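Local coordinates for beta-lactamase/D-alanine Carboxypeptidase (Yersinia pestis, PDB 3RJU), which probably acts as a serine beta-lactamase or D-alanine carboxypeptidase, hydrolysing beta-lactams or the D-alanyl ends of peptidoglycan peptides, at residues G117-Q122 and S160-D165. Residues are numbered along the deposited sequence; the frame is centred on the assembly and turned at random.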
ATOM      1  N   GLY A 117      10.601 -10.624  11.809  1.00  8.82           N
ATOM      2  CA  GLY A 117      10.293 -11.734  12.681  1.00  9.76           C
ATOM      3  C   GLY A 117       9.022 -11.548  13.505  1.00 10.85           C
ATOM      4  O   GLY A 117       8.628 -12.438  14.274  1.00 12.85           O
ATOM      5  N   LEU A 118       8.385 -10.390  13.370  1.00 10.24           N
ATOM      6  CA  LEU A 118       7.149 -10.135  14.106  1.00  9.90           C
ATOM      7  C   LEU A 118       5.969 -10.831  13.437  1.00 10.60           C
ATOM      8  O   LEU A 118       6.001 -11.125  12.233  1.00 10.67           O
ATOM      9  CB  LEU A 118       6.880  -8.627  14.200  1.00 10.96           C
ATOM     10  CG  LEU A 118       7.839  -7.827  15.075  1.00  9.97           C
ATOM     11  CD1 LEU A 118       7.583  -6.330  14.882  1.00 11.51           C
ATOM     12  CD2 LEU A 118       7.676  -8.209  16.548  1.00 12.27           C
ATOM     13  N   PRO A 119       4.912 -11.105  14.211  1.00 11.89           N
ATOM     14  CA  PRO A 119       3.754 -11.752  13.582  1.00 11.07           C
ATOM     15  C   PRO A 119       2.983 -10.788  12.683  1.00 10.95           C
ATOM     16  O   PRO A 119       3.191  -9.576  12.720  1.00 11.11           O
ATOM     17  CB  PRO A 119       2.894 -12.185  14.772  1.00 12.53           C
ATOM     18  CG  PRO A 119       3.263 -11.229  15.850  1.00 12.90           C
ATOM     19  CD  PRO A 119       4.714 -10.867  15.649  1.00 12.49           C
ATOM     20  N   ARG A 120       2.076 -11.343  11.895  1.00 11.79           N
ATOM     21  CA  ARG A 120       1.330 -10.554  10.928  1.00 11.59           C
ATOM     22  C   ARG A 120       0.397  -9.565  11.634  1.00 11.32           C
ATOM     23  O   ARG A 120       0.301  -8.402  11.236  1.00 11.98           O
ATOM     24  CB  ARG A 120       0.554 -11.485  10.002  1.00 10.70           C
ATOM     25  CG  ARG A 120      -0.400 -10.804   9.043  1.00 10.91           C
ATOM     26  CD  ARG A 120      -1.054 -11.839   8.148  1.00 12.58           C
ATOM     27  NE  ARG A 120      -2.091 -11.201   7.359  1.00 12.72           N
ATOM     28  CZ  ARG A 120      -2.097 -11.098   6.035  1.00 14.39           C
ATOM     29  NH1 ARG A 120      -1.129 -11.642   5.299  1.00 14.41           N
ATOM     30  NH2 ARG A 120      -3.101 -10.459   5.450  1.00 15.69           N
ATOM     31  N   GLU A 121      -0.294 -10.046  12.671  1.00 12.23           N
ATOM     32  CA  GLU A 121      -1.115  -9.192  13.531  1.00 12.31           C
ATOM     33  C   GLU A 121      -0.718  -9.357  14.995  1.00 13.26           C
ATOM     34  O   GLU A 121      -0.227 -10.402  15.407  1.00 14.11           O
ATOM     35  CB  GLU A 121      -2.599  -9.537  13.406  1.00 14.15           C
ATOM     36  CG  GLU A 121      -3.152  -9.405  12.014  1.00 17.19           C
ATOM     37  CD  GLU A 121      -3.454  -7.981  11.590  1.00 18.59           C
ATOM     38  OE1 GLU A 121      -3.354  -7.041  12.407  1.00 18.71           O
ATOM     39  OE2 GLU A 121      -3.811  -7.803  10.416  1.00 21.41           O
ATOM     40  N   GLN A 122      -0.957  -8.330  15.795  1.00 13.28           N
ATOM     41  CA  GLN A 122      -0.905  -8.537  17.227  1.00 14.03           C
ATOM     42  C   GLN A 122      -1.896  -9.641  17.585  1.00 15.89           C
ATOM     43  O   GLN A 122      -3.051  -9.597  17.177  1.00 16.59           O
ATOM     44  CB  GLN A 122      -1.275  -7.258  17.972  1.00 13.84           C
ATOM     45  CG  GLN A 122      -1.111  -7.413  19.479  1.00 15.21           C
ATOM     46  CD  GLN A 122      -1.351  -6.118  20.209  1.00 17.76           C
ATOM     47  OE1 GLN A 122      -1.046  -5.056  19.690  1.00 19.51           O
ATOM     48  NE2 GLN A 122      -1.891  -6.200  21.422  1.00 19.60           N
ATOM     49  N   SER A 160       3.498  -8.494   7.336  1.00  8.81           N
ATOM     50  CA  SER A 160       3.011  -8.044   8.634  1.00  8.17           C
ATOM     51  C   SER A 160       2.356  -6.664   8.585  1.00  7.77           C
ATOM     52  O   SER A 160       2.904  -5.707   8.016  1.00  9.48           O
ATOM     53  CB  SER A 160       4.134  -8.075   9.680  1.00  9.73           C
ATOM     54  OG  SER A 160       3.668  -7.576  10.918  1.00  8.97           O
ATOM     55  N   ASN A 161       1.156  -6.597   9.151  1.00  8.48           N
ATOM     56  CA  ASN A 161       0.489  -5.342   9.444  1.00  8.10           C
ATOM     57  C   ASN A 161       1.027  -4.719  10.727  1.00  9.07           C
ATOM     58  O   ASN A 161       1.375  -3.530  10.742  1.00  9.77           O
ATOM     59  CB  ASN A 161      -1.013  -5.572   9.520  1.00  8.56           C
ATOM     60  CG  ASN A 161      -1.588  -5.966   8.166  1.00  9.50           C
ATOM     61  OD1 ASN A 161      -1.137  -5.470   7.136  1.00 10.65           O
ATOM     62  ND2 ASN A 161      -2.581  -6.853   8.161  1.00 10.89           N
ATOM     63  N   LEU A 162       1.110  -5.533  11.782  1.00  9.02           N
ATOM     64  CA  LEU A 162       1.659  -5.083  13.060  1.00  8.17           C
ATOM     65  C   LEU A 162       2.992  -4.343  12.886  1.00 10.28           C
ATOM     66  O   LEU A 162       3.176  -3.246  13.418  1.00 10.16           O
ATOM     67  CB  LEU A 162       1.877  -6.277  13.976  1.00  9.66           C
ATOM     68  CG  LEU A 162       2.596  -5.992  15.289  1.00  9.93           C
ATOM     69  CD1 LEU A 162       1.805  -4.947  16.103  1.00 10.31           C
ATOM     70  CD2 LEU A 162       2.784  -7.300  16.077  1.00 11.94           C
ATOM     71  N   ALA A 163       3.930  -4.952  12.166  1.00  9.64           N
ATOM     72  CA  ALA A 163       5.241  -4.352  11.984  1.00  8.29           C
ATOM     73  C   ALA A 163       5.162  -2.975  11.316  1.00  7.26           C
ATOM     74  O   ALA A 163       5.926  -2.067  11.660  1.00  8.67           O
ATOM     75  CB  ALA A 163       6.164  -5.305  11.192  1.00  8.11           C
ATOM     76  N   TYR A 164       4.260  -2.827  10.342  1.00  8.31           N
ATOM     77  CA  TYR A 164       4.101  -1.564   9.638  1.00  8.13           C
ATOM     78  C   TYR A 164       3.468  -0.465  10.502  1.00  8.98           C
ATOM     79  O   TYR A 164       3.799   0.715  10.349  1.00  9.32           O
ATOM     80  CB  TYR A 164       3.332  -1.743   8.319  1.00  8.84           C
ATOM     81  CG  TYR A 164       4.247  -1.659   7.125  1.00  8.85           C
ATOM     82  CD1 TYR A 164       4.500  -0.440   6.516  1.00  9.52           C
ATOM     83  CD2 TYR A 164       4.905  -2.796   6.639  1.00  8.36           C
ATOM     84  CE1 TYR A 164       5.359  -0.335   5.438  1.00  9.00           C
ATOM     85  CE2 TYR A 164       5.777  -2.705   5.560  1.00  7.46           C
ATOM     86  CZ  TYR A 164       5.990  -1.465   4.957  1.00  7.89           C
ATOM     87  OH  TYR A 164       6.842  -1.347   3.889  1.00  8.33           O
ATOM     88  N   ASP A 165       2.573  -0.841  11.417  1.00  7.72           N
ATOM     89  CA  ASP A 165       2.042   0.157  12.342  1.00  8.31           C
ATOM     90  C   ASP A 165       3.092   0.548  13.395  1.00  9.70           C
ATOM     91  O   ASP A 165       3.201   1.726  13.766  1.00  9.41           O
ATOM     92  CB  ASP A 165       0.724  -0.326  12.938  1.00  9.57           C
ATOM     93  CG  ASP A 165      -0.355  -0.411  11.890  1.00 10.78           C
ATOM     94  OD1 ASP A 165      -0.463   0.577  11.125  1.00  9.33           O
ATOM     95  OD2 ASP A 165      -1.047  -1.453  11.805  1.00 11.04           O
TER
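Asn161 ND2 donates to Glu121 OE2 at 2.7 Å, in a nearly straight bond. Glu121 OE2 lies close to the amide plane of Asn161, while ND2 comes from above the carboxylate plane. Amide and carboxylate are turned 56° apart. The Glu121 side chain sets out away from 160-165 and bends at chi2 (-78°), which returns OE2 to ND2 of Asn161.

Arg120 O accepts two backbone bonds. Leu162 N lies 3.0 Å from Arg120 O in a nearly straight bond. Asn161 N lies 2.9 Å from Arg120 O, on a lone pair, but its N-H points off line. One loop carbonyl thus satisfies the consecutive backbone N-H groups of Asn161 and Leu162, beside the Ser160 cap.

Ser160 OG bridges the two segments. Ser160 OG donates to Pro119 O at 2.7 Å and accepts from Ala163 N at 2.9 Å, a capping bond. With OG anti to the backbone N (chi1 177°), the hydroxyl reaches both, and the two bonds fix its rotation.

Outside the polar core, Leu162 points at the loop. Leu162 CD2 packs on Pro119 CG at 4.0 Å and lies near Gln122 N. Further along, Leu118 CD1 touches Ala163 CB at 4.1 Å, and Leu111 of helix 108-113 touches both residues.

Asn161 OD1 is hydrogen-bonded to Lys65 NZ. Lys65, Tyr159 and Asn161 probably correspond to the SxxK lysine and the YxN motif of serine beta-lactamases and penicillin-binding proteins. Arg120 NH2 binds a citrate, consistent with a nearby pocket. Both sides of the Asn161 amide thus have partners: Glu121 takes the N-H and Lys65 meets the oxygen. Glu121 is therefore probably a second-shell residue that fixes the amide's orientation towards Lys65.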